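Long-range contacts in LPXTG cell wall surface protein (Streptococcus gordonii, PDB 4IGB), which is of unknown molecular function but, as a wall-attached streptococcal surface protein with an adhesin-like domain, probably takes part in adhesion: residues Arg223-Leu231 against Tyr252-Leu262; Leu26-Asn34 against Phe283-Asp291. All coordinates share one frame; numbering follows the deposited sequence.

Contact 1: residues Arg223-Leu231 against Tyr252-Leu262; sequences RLMNNANVL and YNENNVSGLAL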
loop_
_atom_site.group_PDB
_atom_site.type_symbol
_atom_site.label_atom_id
_atom_site.label_comp_id
_atom_site.label_asym_id
_atom_site.label_seq_id
_atom_site.Cartn_x
_atom_site.Cartn_y
_atom_site.Cartn_z
ATOM N N ARG B 223 -7.164 -8.651 3.900
ATOM C CA ARG B 223 -8.260 -8.009 3.187
ATOM C C ARG B 223 -9.373 -7.613 4.146
ATOM O O ARG B 223 -10.005 -8.466 4.780
ATOM C CB ARG B 223 -8.829 -8.912 2.098
ATOM C CG ARG B 223 -9.944 -8.244 1.300
ATOM C CD ARG B 223 -11.192 -9.104 1.241
ATOM N NE ARG B 223 -11.842 -9.221 2.541
ATOM C CZ ARG B 223 -12.919 -9.968 2.769
ATOM N NH1 ARG B 223 -13.460 -10.674 1.786
ATOM N NH2 ARG B 223 -13.457 -10.008 3.979
ATOM N N LEU B 224 -9.610 -6.315 4.263
ATOM C CA LEU B 224 -10.625 -5.838 5.183
ATOM C C LEU B 224 -11.881 -5.404 4.442
ATOM O O LEU B 224 -11.800 -4.688 3.457
ATOM C CB LEU B 224 -10.095 -4.668 6.008
ATOM C CG LEU B 224 -11.192 -3.975 6.832
ATOM C CD1 LEU B 224 -11.547 -4.828 8.043
ATOM C CD2 LEU B 224 -10.762 -2.585 7.266
ATOM N N MET B 225 -13.034 -5.854 4.922
ATOM C CA MET B 225 -14.323 -5.344 4.474
ATOM C C MET B 225 -15.118 -4.865 5.667
ATOM O O MET B 225 -14.917 -5.320 6.786
ATOM C CB MET B 225 -15.151 -6.426 3.807
ATOM C CG MET B 225 -14.786 -6.752 2.395
ATOM S SD MET B 225 -15.939 -7.981 1.787
ATOM C CE MET B 225 -15.397 -8.113 0.070
ATOM N N ASN B 226 -16.035 -3.951 5.416
ATOM C CA ASN B 226 -17.012 -3.561 6.417
ATOM C C ASN B 226 -18.234 -4.469 6.262
ATOM O O ASN B 226 -18.531 -4.962 5.152
ATOM C CB ASN B 226 -17.369 -2.089 6.242
ATOM C CG ASN B 226 -18.485 -1.633 7.175
ATOM O OD1 ASN B 226 -19.652 -1.744 6.832
ATOM N ND2 ASN B 226 -18.121 -1.096 8.342
ATOM N N ASN B 227 -18.915 -4.719 7.380
ATOM C CA ASN B 227 -20.108 -5.567 7.407
ATOM C C ASN B 227 -21.122 -5.270 6.305
ATOM O O ASN B 227 -21.848 -6.164 5.861
ATOM C CB ASN B 227 -20.800 -5.476 8.773
ATOM C CG ASN B 227 -20.020 -6.185 9.866
ATOM O OD1 ASN B 227 -19.471 -7.275 9.651
ATOM N ND2 ASN B 227 -19.969 -5.574 11.049
ATOM N N ALA B 228 -21.157 -4.021 5.850
ATOM C CA ALA B 228 -22.181 -3.610 4.888
ATOM C C ALA B 228 -21.773 -3.847 3.438
ATOM O O ALA B 228 -22.516 -3.526 2.515
ATOM C CB ALA B 228 -22.554 -2.145 5.110
ATOM N N ASN B 229 -20.594 -4.421 3.231
ATOM C CA ASN B 229 -20.132 -4.693 1.870
ATOM C C ASN B 229 -21.097 -5.563 1.056
ATOM O O ASN B 229 -21.575 -6.585 1.552
ATOM C CB ASN B 229 -18.758 -5.359 1.907
ATOM C CG ASN B 229 -18.115 -5.405 0.543
ATOM O OD1 ASN B 229 -18.496 -6.203 -0.309
ATOM N ND2 ASN B 229 -17.151 -4.520 0.319
ATOM N N VAL B 230 -21.358 -5.164 -0.190
ATOM C CA VAL B 230 -22.296 -5.861 -1.065
ATOM C C VAL B 230 -21.652 -6.324 -2.365
ATOM O O VAL B 230 -22.343 -6.777 -3.280
ATOM C CB VAL B 230 -23.483 -4.958 -1.467
ATOM C CG1 VAL B 230 -24.238 -4.451 -0.230
ATOM C CG2 VAL B 230 -22.997 -3.796 -2.324
ATOM N N LEU B 231 -20.332 -6.200 -2.459
ATOM C CA LEU B 231 -19.623 -6.628 -3.662
ATOM C C LEU B 231 -19.616 -8.145 -3.722
ATOM O O LEU B 231 -19.546 -8.813 -2.690
ATOM C CB LEU B 231 -18.185 -6.105 -3.648
ATOM C CG LEU B 231 -18.049 -4.594 -3.442
ATOM C CD1 LEU B 231 -16.589 -4.205 -3.377
ATOM C CD2 LEU B 231 -18.784 -3.832 -4.535
ATOM N N TYR B 252 -19.040 7.423 2.809
ATOM C CA TYR B 252 -19.266 6.295 3.697
ATOM C C TYR B 252 -19.627 5.022 2.929
ATOM O O TYR B 252 -18.987 3.986 3.084
ATOM C CB TYR B 252 -20.355 6.601 4.738
ATOM C CG TYR B 252 -20.489 5.485 5.743
ATOM C CD1 TYR B 252 -19.754 5.497 6.916
ATOM C CD2 TYR B 252 -21.310 4.390 5.495
ATOM C CE1 TYR B 252 -19.849 4.470 7.828
ATOM C CE2 TYR B 252 -21.403 3.350 6.400
ATOM C CZ TYR B 252 -20.671 3.401 7.569
ATOM O OH TYR B 252 -20.750 2.377 8.484
ATOM N N ASN B 253 -20.662 5.099 2.103
ATOM C CA ASN B 253 -21.094 3.938 1.359
ATOM C C ASN B 253 -20.076 3.474 0.321
ATOM O O ASN B 253 -19.902 2.272 0.104
ATOM C CB ASN B 253 -22.462 4.199 0.718
ATOM C CG ASN B 253 -23.564 4.317 1.759
ATOM O OD1 ASN B 253 -23.379 3.908 2.906
ATOM N ND2 ASN B 253 -24.713 4.874 1.366
ATOM N N GLU B 254 -19.403 4.423 -0.320
ATOM C CA GLU B 254 -18.418 4.083 -1.348
ATOM C C GLU B 254 -17.239 3.287 -0.793
ATOM O O GLU B 254 -16.685 2.423 -1.480
ATOM C CB GLU B 254 -17.938 5.338 -2.073
ATOM C CG GLU B 254 -19.039 5.952 -2.933
ATOM C CD GLU B 254 -18.612 7.235 -3.592
ATOM O OE1 GLU B 254 -17.445 7.614 -3.434
ATOM O OE2 GLU B 254 -19.442 7.869 -4.273
ATOM N N ASN B 255 -16.876 3.570 0.449
ATOM C CA ASN B 255 -15.824 2.839 1.141
ATOM C C ASN B 255 -16.340 1.554 1.770
ATOM O O ASN B 255 -15.741 0.488 1.620
ATOM C CB ASN B 255 -15.222 3.707 2.241
ATOM C CG ASN B 255 -14.288 4.756 1.708
ATOM O OD1 ASN B 255 -13.072 4.544 1.623
ATOM N ND2 ASN B 255 -14.849 5.896 1.320
ATOM N N ASN B 256 -17.454 1.665 2.487
ATOM C CA ASN B 256 -17.962 0.545 3.279
ATOM C C ASN B 256 -18.873 -0.427 2.533
ATOM O O ASN B 256 -18.809 -1.633 2.759
ATOM C CB ASN B 256 -18.630 1.068 4.558
ATOM C CG ASN B 256 -17.632 1.752 5.494
ATOM O OD1 ASN B 256 -16.637 1.148 5.905
ATOM N ND2 ASN B 256 -17.879 3.023 5.806
ATOM N N VAL B 257 -19.721 0.090 1.650
ATOM C CA VAL B 257 -20.635 -0.755 0.904
ATOM C C VAL B 257 -20.041 -1.260 -0.418
ATOM O O VAL B 257 -20.227 -2.427 -0.798
ATOM C CB VAL B 257 -21.959 -0.023 0.605
ATOM C CG1 VAL B 257 -22.794 -0.826 -0.380
ATOM C CG2 VAL B 257 -22.735 0.243 1.912
ATOM N N SER B 258 -19.337 -0.383 -1.128
ATOM C CA SER B 258 -18.796 -0.753 -2.430
ATOM C C SER B 258 -17.264 -0.636 -2.508
ATOM O O SER B 258 -16.711 -0.516 -3.597
ATOM C CB SER B 258 -19.443 0.090 -3.527
ATOM O OG SER B 258 -19.161 1.477 -3.346
ATOM N N GLY B 259 -16.586 -0.704 -1.367
ATOM C CA GLY B 259 -15.132 -0.640 -1.340
ATOM C C GLY B 259 -14.499 -1.613 -0.362
ATOM O O GLY B 259 -15.195 -2.358 0.324
ATOM N N LEU B 260 -13.174 -1.621 -0.288
ATOM C CA LEU B 260 -12.487 -2.535 0.609
ATOM C C LEU B 260 -11.038 -2.110 0.753
ATOM O O LEU B 260 -10.586 -1.231 0.032
ATOM C CB LEU B 260 -12.559 -3.971 0.081
ATOM C CG LEU B 260 -11.843 -4.266 -1.245
ATOM C CD1 LEU B 260 -11.445 -5.732 -1.334
ATOM C CD2 LEU B 260 -12.709 -3.878 -2.432
ATOM N N ALA B 261 -10.317 -2.746 1.675
ATOM C CA ALA B 261 -8.920 -2.424 1.917
ATOM C C ALA B 261 -8.073 -3.682 1.863
ATOM O O ALA B 261 -8.456 -4.725 2.400
ATOM C CB ALA B 261 -8.739 -1.719 3.257
ATOM N N LEU B 262 -6.916 -3.561 1.224
ATOM C CA LEU B 262 -6.011 -4.682 0.978
ATOM C C LEU B 262 -4.585 -4.305 1.366
ATOM O O LEU B 262 -4.042 -3.298 0.876
ATOM C CB LEU B 262 -6.042 -5.061 -0.508
ATOM C CG LEU B 262 -7.398 -5.439 -1.125
ATOM C CD1 LEU B 262 -7.592 -4.805 -2.478
ATOM C CD2 LEU B 262 -7.512 -6.958 -1.260
HETATM O O HOH W 1 -16.444 -2.863 2.716
HETATM O O HOH W 2 -21.668 -0.588 8.131
#
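Leu260 sits at the apolar centre, its two methyl branches serving different neighbours: CD2 meets Leu231 CD1 at 4.0 Å, and CD1 lies 3.9 Å from Arg223 CG. The contact joins antiparallel strands 220-226 and 261-264 of a mixed sheet, then continues through a type I turn, Asn226-Asn229, packed against helix 250-256. Because chi1 of Leu260 is 65°, CG stands between its own backbone N and carbonyl carbon, and the branched end spans Arg223 and Leu231. Arg223 suits this buried place because its aliphatic stem is greasy, with CG also 3.8 Å from Leu262 CD2, while its guanidinium is covered on one face by Met225 CG and hydrogen-bonded to Gln233 and Ile17. Trp242 of strand 239-243 packs on Arg223, Met225, Leu260 and Leu262. Further along, Val230 CG2 rests 3.6 Å from Val257 CG1, two compact beta-branched side chains packing against each other just past the turn.

The backbone pairing is tight, Leu224 N reaching Ala261 O at 2.7 Å with the return bond from Ala261 N to Leu224 O. Beyond the strands, Val230 N bonds to Val257 O, tying the residue after the turn to the backbone of 252-262. Asparagines then take over, since their short amides can imitate backbone. Asn226 OD1 and Asn229 OD1 each close an Asx turn, onto Ala228 N and Leu231 N. The amides of Asn226 and Asn256 pack with planes 51° apart, and each has its partner in the segment following strand 14-19: Asn226 ND2 gives to Thr21 O, Asn256 OD1 accepts from Ile23 N. At the polar edge, Ser258 OG hydrogen-bonds Thr248, a sodium ligand, and a water accepts from Asn226 N and Asn229 ND2 while donating to Asn256 O at 2.7 Å.

Contact 2: residues Leu26-Asn34 against Phe283-Asp291; sequences LDIRKFNLN and FGLYIEKID. With SO4 (sulfate ion), chain J.
Lys30 and Tyr286 run side by side in the same direction and converge on a single sulfate oxygen, with Tyr286 OH only 2.4 Å from SO4 O2, a hydrogen bond so short that its exact length is doubtful. The sulfate is probably from the crystallisation liquor. Its O2 lies in the plane of the tyrosine ring, at the edge; Lys30 NZ gives it only a weak bond and is also held by Glu146 and Ser147. Lys30 reaches this place by an extended chain whose CG is turned away from the backbone N (chi1 -173°), laying CG 3.5 Å from Tyr286 CE1.

Beneath them, strand 29-30 forms the edge of a six-stranded antiparallel sheet, beside strand 280-287. Arg29 and Ile287 exchange both backbone bonds, and Phe31 N adds a straight one to Leu285 O. On the opposite face from Lys30, Phe31 CZ meets Ile287 CG2 at 3.5 Å, a flat ring crossing a branched residue roughly at a right angle, while Leu33 CD2 touches Leu285 CD1.

At the other end, Lys289 NZ bridges to Asp27 OD1 at 3.2 Å from above the carboxylate plane. Asp27 OD2 also pairs with Lys324 of the N2 domain, consistent with charge pairing helping to join this sheet edge to the following domain.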
loop_
_atom_site.group_PDB
_atom_site.type_symbol
_atom_site.label_atom_id
_atom_site.label_comp_id
_atom_site.label_asym_id
_atom_site.label_seq_id
_atom_site.Cartn_x
_atom_site.Cartn_y
_atom_site.Cartn_z
ATOM N N LEU B 26 -10.384 5.403 8.120
ATOM C CA LEU B 26 -9.049 4.854 8.361
ATOM C C LEU B 26 -8.050 5.998 8.463
ATOM O O LEU B 26 -8.169 6.995 7.765
ATOM C CB LEU B 26 -8.643 3.944 7.201
ATOM C CG LEU B 26 -8.803 2.426 7.281
ATOM C CD1 LEU B 26 -9.813 2.007 8.306
ATOM C CD2 LEU B 26 -9.132 1.859 5.900
ATOM N N ASP B 27 -7.063 5.853 9.333
ATOM C CA ASP B 27 -6.013 6.851 9.451
ATOM C C ASP B 27 -4.732 6.390 8.750
ATOM O O ASP B 27 -3.625 6.662 9.211
ATOM C CB ASP B 27 -5.726 7.124 10.930
ATOM C CG ASP B 27 -4.870 8.353 11.145
ATOM O OD1 ASP B 27 -4.798 9.197 10.223
ATOM O OD2 ASP B 27 -4.278 8.484 12.241
ATOM N N ILE B 28 -4.866 5.674 7.644
ATOM C CA ILE B 28 -3.662 5.203 6.967
ATOM C C ILE B 28 -3.002 6.360 6.219
ATOM O O ILE B 28 -3.602 7.419 6.036
ATOM C CB ILE B 28 -3.944 4.015 6.042
ATOM C CG1 ILE B 28 -4.984 4.394 4.996
ATOM C CG2 ILE B 28 -4.399 2.821 6.870
ATOM C CD1 ILE B 28 -5.374 3.269 4.088
ATOM N N ARG B 29 -1.748 6.184 5.819
ATOM C CA ARG B 29 -1.088 7.242 5.076
ATOM C C ARG B 29 -1.364 7.130 3.594
ATOM O O ARG B 29 -1.106 6.092 2.987
ATOM C CB ARG B 29 0.414 7.201 5.283
ATOM C CG ARG B 29 1.103 8.239 4.435
ATOM C CD ARG B 29 2.533 8.418 4.849
ATOM N NE ARG B 29 3.074 9.624 4.238
ATOM C CZ ARG B 29 4.201 10.204 4.619
ATOM N NH1 ARG B 29 4.899 9.687 5.630
ATOM N NH2 ARG B 29 4.614 11.304 3.997
ATOM N N LYS B 30 -1.862 8.208 3.007
ATOM C CA LYS B 30 -2.066 8.251 1.569
ATOM C C LYS B 30 -0.880 8.963 0.933
ATOM O O LYS B 30 -0.579 10.110 1.271
ATOM C CB LYS B 30 -3.361 8.979 1.228
ATOM C CG LYS B 30 -3.757 8.931 -0.247
ATOM C CD LYS B 30 -5.131 9.591 -0.456
ATOM C CE LYS B 30 -5.777 9.126 -1.759
ATOM N NZ LYS B 30 -6.994 9.924 -2.075
ATOM N N PHE B 31 -0.197 8.289 0.016
ATOM C CA PHE B 31 0.983 8.889 -0.585
ATOM C C PHE B 31 0.623 10.038 -1.528
ATOM O O PHE B 31 -0.499 10.124 -2.032
ATOM C CB PHE B 31 1.797 7.829 -1.330
ATOM C CG PHE B 31 2.516 6.869 -0.424
ATOM C CD1 PHE B 31 3.434 7.329 0.506
ATOM C CD2 PHE B 31 2.272 5.506 -0.506
ATOM C CE1 PHE B 31 4.100 6.445 1.345
ATOM C CE2 PHE B 31 2.941 4.619 0.302
ATOM C CZ PHE B 31 3.858 5.089 1.240
ATOM N N ASN B 32 1.595 10.900 -1.784
ATOM C CA ASN B 32 1.424 11.999 -2.725
ATOM C C ASN B 32 1.703 11.575 -4.161
ATOM O O ASN B 32 2.856 11.382 -4.555
ATOM C CB ASN B 32 2.334 13.168 -2.338
ATOM C CG ASN B 32 1.984 13.740 -0.989
ATOM O OD1 ASN B 32 0.814 13.971 -0.706
ATOM N ND2 ASN B 32 2.992 13.958 -0.135
ATOM N N LEU B 33 0.642 11.428 -4.942
ATOM C CA LEU B 33 0.787 11.110 -6.350
ATOM C C LEU B 33 -0.001 12.146 -7.108
ATOM O O LEU B 33 -1.213 12.270 -6.914
ATOM C CB LEU B 33 0.240 9.715 -6.665
ATOM C CG LEU B 33 1.080 8.500 -6.290
ATOM C CD1 LEU B 33 1.341 8.481 -4.809
ATOM C CD2 LEU B 33 0.349 7.235 -6.714
ATOM N N ASN B 34 0.673 12.906 -7.962
ATOM C CA ASN B 34 -0.008 13.983 -8.651
ATOM C C ASN B 34 0.653 14.293 -9.979
ATOM O O ASN B 34 1.694 13.702 -10.309
ATOM C CB ASN B 34 -0.072 15.220 -7.760
ATOM C CG ASN B 34 1.290 15.634 -7.253
ATOM O OD1 ASN B 34 2.137 16.082 -8.031
ATOM N ND2 ASN B 34 1.513 15.492 -5.941
ATOM N N PHE B 283 -8.088 5.846 -7.481
ATOM C CA PHE B 283 -7.217 5.116 -6.577
ATOM C C PHE B 283 -6.117 5.987 -6.008
ATOM O O PHE B 283 -5.553 6.833 -6.706
ATOM C CB PHE B 283 -6.538 3.960 -7.308
ATOM C CG PHE B 283 -7.490 3.032 -7.992
ATOM C CD1 PHE B 283 -7.996 1.929 -7.327
ATOM C CD2 PHE B 283 -7.865 3.256 -9.305
ATOM C CE1 PHE B 283 -8.879 1.062 -7.960
ATOM C CE2 PHE B 283 -8.735 2.403 -9.951
ATOM C CZ PHE B 283 -9.248 1.297 -9.278
ATOM N N GLY B 284 -5.785 5.740 -4.749
ATOM C CA GLY B 284 -4.554 6.250 -4.173
ATOM C C GLY B 284 -3.672 5.084 -3.787
ATOM O O GLY B 284 -4.067 3.934 -3.939
ATOM N N LEU B 285 -2.473 5.358 -3.290
ATOM C CA LEU B 285 -1.657 4.294 -2.735
ATOM C C LEU B 285 -1.363 4.637 -1.289
ATOM O O LEU B 285 -1.153 5.795 -0.954
ATOM C CB LEU B 285 -0.362 4.099 -3.520
ATOM C CG LEU B 285 -0.488 3.804 -5.014
ATOM C CD1 LEU B 285 0.911 3.731 -5.625
ATOM C CD2 LEU B 285 -1.229 2.502 -5.237
ATOM N N TYR B 286 -1.351 3.625 -0.430
ATOM C CA TYR B 286 -1.277 3.883 0.998
ATOM C C TYR B 286 -0.278 2.962 1.693
ATOM O O TYR B 286 0.171 1.955 1.128
ATOM C CB TYR B 286 -2.636 3.650 1.645
ATOM C CG TYR B 286 -3.821 4.327 0.990
ATOM C CD1 TYR B 286 -4.384 5.475 1.544
ATOM C CD2 TYR B 286 -4.406 3.800 -0.158
ATOM C CE1 TYR B 286 -5.480 6.094 0.956
ATOM C CE2 TYR B 286 -5.516 4.413 -0.748
ATOM C CZ TYR B 286 -6.038 5.561 -0.187
ATOM O OH TYR B 286 -7.131 6.162 -0.772
ATOM N N ILE B 287 0.052 3.321 2.928
ATOM C CA ILE B 287 0.582 2.375 3.889
ATOM C C ILE B 287 -0.065 2.660 5.230
ATOM O O ILE B 287 -0.563 3.769 5.486
ATOM C CB ILE B 287 2.117 2.482 4.080
ATOM C CG1 ILE B 287 2.502 3.891 4.533
ATOM C CG2 ILE B 287 2.861 2.073 2.817
ATOM C CD1 ILE B 287 3.952 4.009 4.996
ATOM N N GLU B 288 -0.047 1.655 6.092
ATOM C CA GLU B 288 -0.530 1.821 7.450
ATOM C C GLU B 288 0.499 2.595 8.257
ATOM O O GLU B 288 1.648 2.722 7.839
ATOM C CB GLU B 288 -0.836 0.453 8.053
ATOM C CG GLU B 288 -1.952 -0.249 7.287
ATOM C CD GLU B 288 -1.926 -1.760 7.434
ATOM O OE1 GLU B 288 -2.702 -2.265 8.273
ATOM O OE2 GLU B 288 -1.135 -2.440 6.713
ATOM N N LYS B 289 0.077 3.131 9.398
ATOM C CA LYS B 289 0.917 4.026 10.201
ATOM C C LYS B 289 1.485 3.375 11.445
ATOM O O LYS B 289 0.742 2.850 12.271
ATOM C CB LYS B 289 0.110 5.246 10.662
ATOM C CG LYS B 289 0.090 6.420 9.703
ATOM C CD LYS B 289 -0.493 7.659 10.385
ATOM C CE LYS B 289 -0.894 8.710 9.364
ATOM N NZ LYS B 289 -1.652 9.840 9.990
ATOM N N ILE B 290 2.803 3.415 11.589
ATOM C CA ILE B 290 3.418 3.114 12.879
ATOM C C ILE B 290 4.165 4.373 13.255
ATOM O O ILE B 290 5.329 4.548 12.916
ATOM C CB ILE B 290 4.360 1.872 12.848
ATOM C CG1 ILE B 290 3.557 0.596 12.584
ATOM C CG2 ILE B 290 5.110 1.716 14.185
ATOM C CD1 ILE B 290 4.417 -0.651 12.391
ATOM N N ASP B 291 3.465 5.267 13.940
ATOM C CA ASP B 291 3.958 6.616 14.140
ATOM C C ASP B 291 3.429 7.155 15.467
ATOM O O ASP B 291 2.221 7.250 15.666
ATOM C CB ASP B 291 3.517 7.487 12.961
ATOM C CG ASP B 291 3.713 8.976 13.210
ATOM O OD1 ASP B 291 4.569 9.349 14.038
ATOM O OD2 ASP B 291 3.007 9.783 12.561
HETATM S S SO4 J . -8.917 8.639 1.178
HETATM O O1 SO4 J . -10.251 8.179 1.557
HETATM O O2 SO4 J . -8.501 7.963 -0.039
HETATM O O3 SO4 J . -7.987 8.340 2.265
HETATM O O4 SO4 J . -8.946 10.078 0.910
HETATM O O HOH W 3 -2.133 8.198 -3.246
#

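In the fold
Both contacts join an antiparallel strand pair within the N-terminal domain, yet in different sheets: contact 1 in a mixed five-stranded one, contact 2 at the margin of a six-stranded one. Their centres are 17 Å apart, and contact 1 falls wholly within the long run of chain whose ends contact 2 brings together. Contact 1 is the more buried, although farther from the centre of the chain, and satisfies its polar groups with neutral asparagine amides and bridging waters. Contact 2, partly buried, adds charged lysine and aspartate, where it comes close to the second domain. Strand 193-194, which edges the first sheet, also packs on side chains of contact 2.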